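PDB 1VGM: 378aa long hypothetical citrate synthase from Sulfolobus tokodaii, which is a largely helical, two-subunit member of the citrate synthase family whose own function has not been established. Local coordinates for residues Lys67-Ile81 with Pro144-Ser156. Numbering follows the deposited sequence.
Sequences KGIINESFEVPEQVI and PKIPEPSESYAES
F74, just beyond helix 60-71, lies between the last turn of that helix and the proline-rich loop 146-149, where two interhelical connections of the citrate synthase fold run side by side: the link from helix 60-71 to helix 78-84, and the loop leading into helix 153-162. The ring is tightly enclosed. P147 CB sits over one face in a CH-pi contact, 3.7 Å from the F74 ring centroid and 14° off its normal, while the carbonyl oxygen of I70 lies over the centre of the opposite face. With CG beside the backbone N (chi1 -78°), the F74 ring is directed across the contact, so that CZ meets S156 CB at 3.8 Å and CE2 approaches Y153. I70 CG2 in turn meets the edge of the Y153 ring in its plane, 3.9 Å from CD2; the hydroxyl of Y153 is hydrogen-bonded to the carbonyl oxygen of I125. Helix 117-139 continues this packing, with T130 against P147 and A129 against Y153.

Toward I81 the contact thins to aliphatic touches: I81 CG2 rests on CB of the exposed P144 at 3.8 Å, and I146 CG2 lies against the backbone of F74. At the N71 end, water replaces direct polar pairing. The N71 side chain passes obliquely over P149, its OD1 3.2 Å from P149 CA, and one water donates to both N71 OD1 and S156 OG. A second water links N71 ND2 to the carbonyl of S150, bridging the end of helix 60-71 to the turn before S152, the N-cap residue whose OG accepts from E155 N. S156, in the first turn of helix 153-162, is also held by the loop ahead of it: its OG donates to E148 O at 2.6 Å, nearly along the carbonyl bond direction, and accepts from S150 OG.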
ATOM      1  N   LYS A  67     -28.600   1.805   4.467  1.00  7.49           N
ATOM      2  CA  LYS A  67     -28.656   3.178   4.966  1.00 11.05           C
ATOM      3  C   LYS A  67     -28.464   3.233   6.487  1.00 10.19           C
ATOM      4  O   LYS A  67     -27.820   4.147   7.013  1.00 10.91           O
ATOM      5  CB  LYS A  67     -29.995   3.823   4.574  1.00 10.06           C
ATOM      6  CG  LYS A  67     -30.225   3.893   3.064  1.00  8.26           C
ATOM      7  CD  LYS A  67     -31.571   4.518   2.703  1.00  8.88           C
ATOM      8  CE  LYS A  67     -31.621   4.863   1.214  1.00 10.14           C
ATOM      9  NZ  LYS A  67     -32.944   5.395   0.759  1.00 10.62           N
ATOM     10  N   GLY A  68     -29.013   2.242   7.182  1.00  7.95           N
ATOM     11  CA  GLY A  68     -28.829   2.148   8.620  1.00  9.16           C
ATOM     12  C   GLY A  68     -27.383   1.952   9.059  1.00 10.48           C
ATOM     13  O   GLY A  68     -26.932   2.561  10.027  1.00  8.51           O
ATOM     14  N   ILE A  69     -26.648   1.100   8.357  1.00  7.70           N
ATOM     15  CA  ILE A  69     -25.238   0.927   8.668  1.00 10.06           C
ATOM     16  C   ILE A  69     -24.463   2.209   8.375  1.00 10.84           C
ATOM     17  O   ILE A  69     -23.670   2.668   9.195  1.00 12.80           O
ATOM     18  CB  ILE A  69     -24.628  -0.230   7.855  1.00  6.92           C
ATOM     19  CG1 ILE A  69     -25.269  -1.556   8.289  1.00 10.40           C
ATOM     20  CG2 ILE A  69     -23.113  -0.267   8.059  1.00  7.71           C
ATOM     21  CD1 ILE A  69     -25.042  -2.712   7.305  1.00 10.66           C
ATOM     22  N   ILE A  70     -24.700   2.781   7.203  1.00  7.41           N
ATOM     23  CA  ILE A  70     -24.047   4.025   6.827  1.00  8.49           C
ATOM     24  C   ILE A  70     -24.240   5.062   7.915  1.00  8.66           C
ATOM     25  O   ILE A  70     -23.270   5.642   8.414  1.00  5.18           O
ATOM     26  CB  ILE A  70     -24.608   4.577   5.489  1.00  9.62           C
ATOM     27  CG1 ILE A  70     -24.118   3.707   4.326  1.00  5.70           C
ATOM     28  CG2 ILE A  70     -24.163   6.017   5.284  1.00  6.04           C
ATOM     29  CD1 ILE A  70     -24.859   3.926   3.026  1.00  6.94           C
ATOM     30  N   ASN A  71     -25.497   5.293   8.280  1.00  8.52           N
ATOM     31  CA  ASN A  71     -25.856   6.455   9.088  1.00  9.48           C
ATOM     32  C   ASN A  71     -25.346   6.330  10.519  1.00  9.95           C
ATOM     33  O   ASN A  71     -25.243   7.328  11.233  1.00 10.96           O
ATOM     34  CB  ASN A  71     -27.376   6.643   9.100  1.00  7.72           C
ATOM     35  CG  ASN A  71     -27.882   7.338   7.855  1.00 10.71           C
ATOM     36  OD1 ASN A  71     -27.244   8.265   7.347  1.00  6.30           O
ATOM     37  ND2 ASN A  71     -29.034   6.896   7.354  1.00  7.11           N
ATOM     38  N   GLU A  72     -25.029   5.106  10.933  1.00  8.35           N
ATOM     39  CA  GLU A  72     -24.494   4.891  12.271  1.00 11.96           C
ATOM     40  C   GLU A  72     -22.968   4.769  12.284  1.00 10.66           C
ATOM     41  O   GLU A  72     -22.385   4.467  13.320  1.00  8.51           O
ATOM     42  CB  GLU A  72     -25.120   3.638  12.906  1.00 13.20           C
ATOM     43  CG  GLU A  72     -24.594   2.319  12.357  1.00 12.57           C
ATOM     44  CD  GLU A  72     -25.405   1.117  12.832  1.00 17.71           C
ATOM     45  OE1 GLU A  72     -25.165  -0.006  12.341  1.00 17.63           O
ATOM     46  OE2 GLU A  72     -26.283   1.293  13.699  1.00 18.37           O
ATOM     47  N   SER A  73     -22.320   5.004  11.146  1.00  8.72           N
ATOM     48  CA  SER A  73     -20.902   4.680  11.027  1.00  8.54           C
ATOM     49  C   SER A  73     -19.984   5.835  10.609  1.00  8.25           C
ATOM     50  O   SER A  73     -18.849   5.595  10.192  1.00  7.86           O
ATOM     51  CB  SER A  73     -20.718   3.520  10.051  1.00 10.83           C
ATOM     52  OG  SER A  73     -21.427   2.375  10.478  1.00 10.66           O
ATOM     53  N   PHE A  74     -20.453   7.077  10.724  1.00  7.64           N
ATOM     54  CA  PHE A  74     -19.681   8.234  10.252  1.00  9.14           C
ATOM     55  C   PHE A  74     -18.570   8.658  11.215  1.00 10.39           C
ATOM     56  O   PHE A  74     -17.588   9.287  10.810  1.00  7.15           O
ATOM     57  CB  PHE A  74     -20.609   9.430   9.998  1.00  6.64           C
ATOM     58  CG  PHE A  74     -21.369   9.343   8.702  1.00  9.06           C
ATOM     59  CD1 PHE A  74     -22.753   9.507   8.685  1.00  5.80           C
ATOM     60  CD2 PHE A  74     -20.704   9.115   7.494  1.00  7.01           C
ATOM     61  CE1 PHE A  74     -23.473   9.433   7.487  1.00  6.20           C
ATOM     62  CE2 PHE A  74     -21.411   9.037   6.290  1.00  9.67           C
ATOM     63  CZ  PHE A  74     -22.798   9.204   6.285  1.00  7.01           C
ATOM     64  N   GLU A  75     -18.730   8.320  12.490  1.00 11.38           N
ATOM     65  CA  GLU A  75     -17.728   8.639  13.505  1.00 12.24           C
ATOM     66  C   GLU A  75     -16.370   8.046  13.135  1.00  9.20           C
ATOM     67  O   GLU A  75     -16.297   6.937  12.609  1.00  8.74           O
ATOM     68  CB  GLU A  75     -18.166   8.079  14.861  1.00 15.32           C
ATOM     69  CG  GLU A  75     -18.865   6.723  14.753  1.00 27.42           C
ATOM     70  CD  GLU A  75     -18.612   5.821  15.952  1.00 34.38           C
ATOM     71  OE1 GLU A  75     -18.856   6.272  17.097  1.00 35.01           O
ATOM     72  OE2 GLU A  75     -18.173   4.664  15.749  1.00 33.73           O
ATOM     73  N   VAL A  76     -15.300   8.776  13.428  1.00  8.59           N
ATOM     74  CA  VAL A  76     -13.952   8.214  13.371  1.00  7.21           C
ATOM     75  C   VAL A  76     -13.208   8.472  14.681  1.00  8.87           C
ATOM     76  O   VAL A  76     -13.579   9.359  15.452  1.00  5.48           O
ATOM     77  CB  VAL A  76     -13.125   8.845  12.226  1.00  5.62           C
ATOM     78  CG1 VAL A  76     -13.705   8.451  10.876  1.00  7.44           C
ATOM     79  CG2 VAL A  76     -13.109  10.361  12.385  1.00  1.60           C
ATOM     80  N   PRO A  77     -12.142   7.703  14.947  1.00  7.60           N
ATOM     81  CA  PRO A  77     -11.332   7.954  16.145  1.00  9.39           C
ATOM     82  C   PRO A  77     -10.868   9.398  16.147  1.00  8.84           C
ATOM     83  O   PRO A  77     -10.641   9.982  15.083  1.00  7.87           O
ATOM     84  CB  PRO A  77     -10.161   6.982  16.001  1.00 11.01           C
ATOM     85  CG  PRO A  77     -10.695   5.883  15.125  1.00 10.64           C
ATOM     86  CD  PRO A  77     -11.621   6.571  14.160  1.00 11.99           C
ATOM     87  N   GLU A  78     -10.736   9.986  17.333  1.00  9.73           N
ATOM     88  CA  GLU A  78     -10.387  11.396  17.410  1.00 10.86           C
ATOM     89  C   GLU A  78      -8.950  11.595  16.939  1.00  8.42           C
ATOM     90  O   GLU A  78      -8.569  12.691  16.517  1.00  6.43           O
ATOM     91  CB  GLU A  78     -10.580  11.921  18.841  1.00 16.56           C
ATOM     92  CG  GLU A  78      -9.670  11.316  19.893  1.00 23.78           C
ATOM     93  CD  GLU A  78      -9.944  11.893  21.276  1.00 30.44           C
ATOM     94  OE1 GLU A  78      -9.047  11.819  22.144  1.00 33.74           O
ATOM     95  OE2 GLU A  78     -11.058  12.422  21.492  1.00 31.42           O
ATOM     96  N   GLN A  79      -8.154  10.528  16.988  1.00  8.53           N
ATOM     97  CA  GLN A  79      -6.792  10.594  16.465  1.00  8.42           C
ATOM     98  C   GLN A  79      -6.781  11.001  15.003  1.00  8.17           C
ATOM     99  O   GLN A  79      -5.870  11.692  14.555  1.00  6.56           O
ATOM    100  CB  GLN A  79      -6.080   9.245  16.612  1.00  8.68           C
ATOM    101  CG  GLN A  79      -5.506   9.002  17.996  1.00 12.68           C
ATOM    102  CD  GLN A  79      -6.524   8.396  18.940  1.00 15.62           C
ATOM    103  OE1 GLN A  79      -7.700   8.244  18.593  1.00 15.19           O
ATOM    104  NE2 GLN A  79      -6.080   8.044  20.141  1.00 12.73           N
ATOM    105  N   VAL A  80      -7.794  10.566  14.259  1.00  8.18           N
ATOM    106  CA  VAL A  80      -7.893  10.895  12.839  1.00  8.91           C
ATOM    107  C   VAL A  80      -7.988  12.400  12.666  1.00  9.79           C
ATOM    108  O   VAL A  80      -7.249  13.001  11.881  1.00  9.31           O
ATOM    109  CB  VAL A  80      -9.147  10.262  12.193  1.00 11.55           C
ATOM    110  CG1 VAL A  80      -9.309  10.778  10.764  1.00  5.59           C
ATOM    111  CG2 VAL A  80      -9.030   8.756  12.206  1.00 10.34           C
ATOM    112  N   ILE A  81      -8.917  13.003  13.396  1.00  7.23           N
ATOM    113  CA  ILE A  81      -9.140  14.438  13.307  1.00  8.88           C
ATOM    114  C   ILE A  81      -7.864  15.157  13.743  1.00  9.42           C
ATOM    115  O   ILE A  81      -7.368  16.047  13.057  1.00  9.80           O
ATOM    116  CB  ILE A  81     -10.328  14.864  14.209  1.00  6.53           C
ATOM    117  CG1 ILE A  81     -11.590  14.123  13.770  1.00  7.49           C
ATOM    118  CG2 ILE A  81     -10.547  16.381  14.130  1.00  2.79           C
ATOM    119  CD1 ILE A  81     -12.004  14.394  12.324  1.00  8.03           C
ATOM    120  N   PRO A 144     -13.352  20.978  11.914  1.00  8.93           N
ATOM    121  CA  PRO A 144     -13.829  19.628  11.609  1.00 10.07           C
ATOM    122  C   PRO A 144     -15.349  19.540  11.692  1.00 11.81           C
ATOM    123  O   PRO A 144     -15.982  20.236  12.496  1.00  8.66           O
ATOM    124  CB  PRO A 144     -13.137  18.755  12.657  1.00 11.58           C
ATOM    125  CG  PRO A 144     -12.819  19.684  13.766  1.00 14.36           C
ATOM    126  CD  PRO A 144     -12.506  21.000  13.121  1.00  7.72           C
ATOM    127  N   LYS A 145     -15.930  18.687  10.858  1.00  8.86           N
ATOM    128  CA  LYS A 145     -17.347  18.394  10.958  1.00  9.37           C
ATOM    129  C   LYS A 145     -17.634  16.958  10.534  1.00 10.93           C
ATOM    130  O   LYS A 145     -17.302  16.553   9.417  1.00 10.95           O
ATOM    131  CB  LYS A 145     -18.141  19.363  10.085  1.00  9.69           C
ATOM    132  CG  LYS A 145     -19.640  19.139  10.138  1.00  9.73           C
ATOM    133  CD  LYS A 145     -20.377  20.143   9.279  1.00 15.20           C
ATOM    134  CE  LYS A 145     -20.568  21.467  10.017  1.00 20.07           C
ATOM    135  NZ  LYS A 145     -19.327  22.302  10.027  1.00 25.20           N
ATOM    136  N   ILE A 146     -18.244  16.190  11.431  1.00  9.65           N
ATOM    137  CA  ILE A 146     -18.601  14.808  11.131  1.00  9.85           C
ATOM    138  C   ILE A 146     -19.923  14.748  10.372  1.00  9.80           C
ATOM    139  O   ILE A 146     -20.881  15.434  10.720  1.00  5.92           O
ATOM    140  CB  ILE A 146     -18.718  13.970  12.423  1.00 11.57           C
ATOM    141  CG1 ILE A 146     -17.464  14.162  13.288  1.00 12.36           C
ATOM    142  CG2 ILE A 146     -18.891  12.494  12.076  1.00 10.64           C
ATOM    143  CD1 ILE A 146     -16.160  13.752  12.603  1.00 11.80           C
ATOM    144  N   PRO A 147     -19.984  13.935   9.303  1.00  9.64           N
ATOM    145  CA  PRO A 147     -21.248  13.772   8.577  1.00  7.72           C
ATOM    146  C   PRO A 147     -22.384  13.258   9.469  1.00  9.51           C
ATOM    147  O   PRO A 147     -22.164  12.486  10.407  1.00  8.03           O
ATOM    148  CB  PRO A 147     -20.896  12.780   7.469  1.00  9.22           C
ATOM    149  CG  PRO A 147     -19.428  12.963   7.260  1.00  8.38           C
ATOM    150  CD  PRO A 147     -18.877  13.228   8.637  1.00  5.95           C
ATOM    151  N   GLU A 148     -23.602  13.682   9.155  1.00  8.95           N
ATOM    152  CA  GLU A 148     -24.765  13.300   9.935  1.00  8.03           C
ATOM    153  C   GLU A 148     -25.742  12.492   9.103  1.00 10.86           C
ATOM    154  O   GLU A 148     -25.768  12.594   7.877  1.00  8.40           O
ATOM    155  CB  GLU A 148     -25.461  14.537  10.469  1.00 10.30           C
ATOM    156  CG  GLU A 148     -24.632  15.295  11.472  1.00 22.31           C
ATOM    157  CD  GLU A 148     -25.454  15.761  12.644  1.00 28.65           C
ATOM    158  OE1 GLU A 148     -26.072  16.843  12.544  1.00 29.97           O
ATOM    159  OE2 GLU A 148     -25.484  15.034  13.662  1.00 32.36           O
ATOM    160  N   PRO A 149     -26.565  11.665   9.769  1.00 10.52           N
ATOM    161  CA  PRO A 149     -27.625  10.948   9.062  1.00  8.90           C
ATOM    162  C   PRO A 149     -28.447  11.925   8.237  1.00  7.82           C
ATOM    163  O   PRO A 149     -28.671  13.063   8.649  1.00  6.33           O
ATOM    164  CB  PRO A 149     -28.442  10.318  10.185  1.00 11.39           C
ATOM    165  CG  PRO A 149     -27.457  10.173  11.309  1.00 10.39           C
ATOM    166  CD  PRO A 149     -26.587  11.397  11.217  1.00 10.00           C
ATOM    167  N   SER A 150     -28.882  11.480   7.064  1.00  7.66           N
ATOM    168  CA  SER A 150     -29.760  12.278   6.218  1.00  7.59           C
ATOM    169  C   SER A 150     -30.398  11.333   5.221  1.00  7.15           C
ATOM    170  O   SER A 150     -30.192  10.124   5.298  1.00 11.49           O
ATOM    171  CB  SER A 150     -28.958  13.357   5.483  1.00  9.79           C
ATOM    172  OG  SER A 150     -28.237  12.816   4.389  1.00  7.12           O
ATOM    173  N   GLU A 151     -31.173  11.871   4.291  1.00  9.31           N
ATOM    174  CA  GLU A 151     -31.889  11.025   3.344  1.00  9.88           C
ATOM    175  C   GLU A 151     -30.971  10.282   2.387  1.00 10.70           C
ATOM    176  O   GLU A 151     -31.398   9.330   1.748  1.00 11.32           O
ATOM    177  CB  GLU A 151     -32.885  11.860   2.541  1.00 12.69           C
ATOM    178  CG  GLU A 151     -33.988  12.460   3.402  1.00 22.92           C
ATOM    179  CD  GLU A 151     -34.962  13.305   2.604  1.00 23.73           C
ATOM    180  OE1 GLU A 151     -35.722  14.083   3.219  1.00 27.09           O
ATOM    181  OE2 GLU A 151     -34.966  13.191   1.362  1.00 26.34           O
ATOM    182  N   SER A 152     -29.716  10.709   2.270  1.00  6.62           N
ATOM    183  CA  SER A 152     -28.787   9.979   1.411  1.00  5.79           C
ATOM    184  C   SER A 152     -27.316  10.182   1.754  1.00  5.65           C
ATOM    185  O   SER A 152     -26.943  11.139   2.431  1.00  4.68           O
ATOM    186  CB  SER A 152     -29.033  10.336  -0.062  1.00  3.82           C
ATOM    187  OG  SER A 152     -28.413  11.559  -0.413  1.00  5.59           O
ATOM    188  N   TYR A 153     -26.486   9.256   1.284  1.00  2.88           N
ATOM    189  CA  TYR A 153     -25.054   9.310   1.523  1.00  4.28           C
ATOM    190  C   TYR A 153     -24.472  10.562   0.876  1.00  4.88           C
ATOM    191  O   TYR A 153     -23.719  11.312   1.509  1.00  5.29           O
ATOM    192  CB  TYR A 153     -24.394   8.047   0.951  1.00  4.00           C
ATOM    193  CG  TYR A 153     -22.882   7.982   1.092  1.00  8.28           C
ATOM    194  CD1 TYR A 153     -22.045   8.427   0.065  1.00 10.61           C
ATOM    195  CD2 TYR A 153     -22.291   7.426   2.227  1.00  5.46           C
ATOM    196  CE1 TYR A 153     -20.659   8.309   0.160  1.00  8.37           C
ATOM    197  CE2 TYR A 153     -20.910   7.306   2.337  1.00  5.61           C
ATOM    198  CZ  TYR A 153     -20.101   7.744   1.301  1.00  6.22           C
ATOM    199  OH  TYR A 153     -18.739   7.586   1.388  1.00  3.52           O
ATOM    200  N   ALA A 154     -24.834  10.798  -0.382  1.00  8.10           N
ATOM    201  CA  ALA A 154     -24.335  11.972  -1.104  1.00  5.34           C
ATOM    202  C   ALA A 154     -24.694  13.268  -0.371  1.00  7.60           C
ATOM    203  O   ALA A 154     -23.900  14.205  -0.323  1.00  6.83           O
ATOM    204  CB  ALA A 154     -24.900  11.999  -2.524  1.00  8.22           C
ATOM    205  N   GLU A 155     -25.893  13.329   0.198  1.00  6.89           N
ATOM    206  CA  GLU A 155     -26.295  14.533   0.903  1.00  8.28           C
ATOM    207  C   GLU A 155     -25.460  14.682   2.162  1.00  7.57           C
ATOM    208  O   GLU A 155     -24.904  15.746   2.424  1.00  8.02           O
ATOM    209  CB  GLU A 155     -27.782  14.499   1.274  1.00  6.69           C
ATOM    210  CG  GLU A 155     -28.205  15.729   2.061  1.00  9.70           C
ATOM    211  CD  GLU A 155     -29.696  15.800   2.313  1.00 13.18           C
ATOM    212  OE1 GLU A 155     -30.439  14.957   1.771  1.00 13.97           O
ATOM    213  OE2 GLU A 155     -30.121  16.705   3.059  1.00 12.77           O
ATOM    214  N   SER A 156     -25.365  13.610   2.938  1.00  6.47           N
ATOM    215  CA  SER A 156     -24.584  13.647   4.166  1.00  8.20           C
ATOM    216  C   SER A 156     -23.139  14.071   3.924  1.00  6.39           C
ATOM    217  O   SER A 156     -22.573  14.832   4.716  1.00  3.57           O
ATOM    218  CB  SER A 156     -24.613  12.282   4.855  1.00  5.44           C
ATOM    219  OG  SER A 156     -25.902  12.032   5.387  1.00  8.45           O
TER
HETATM  220  O   HOH W   1     -26.403   8.938   4.613  1.00  5.77           O
HETATM  221  O   HOH W   2     -30.182   7.656   4.381  1.00 10.17           O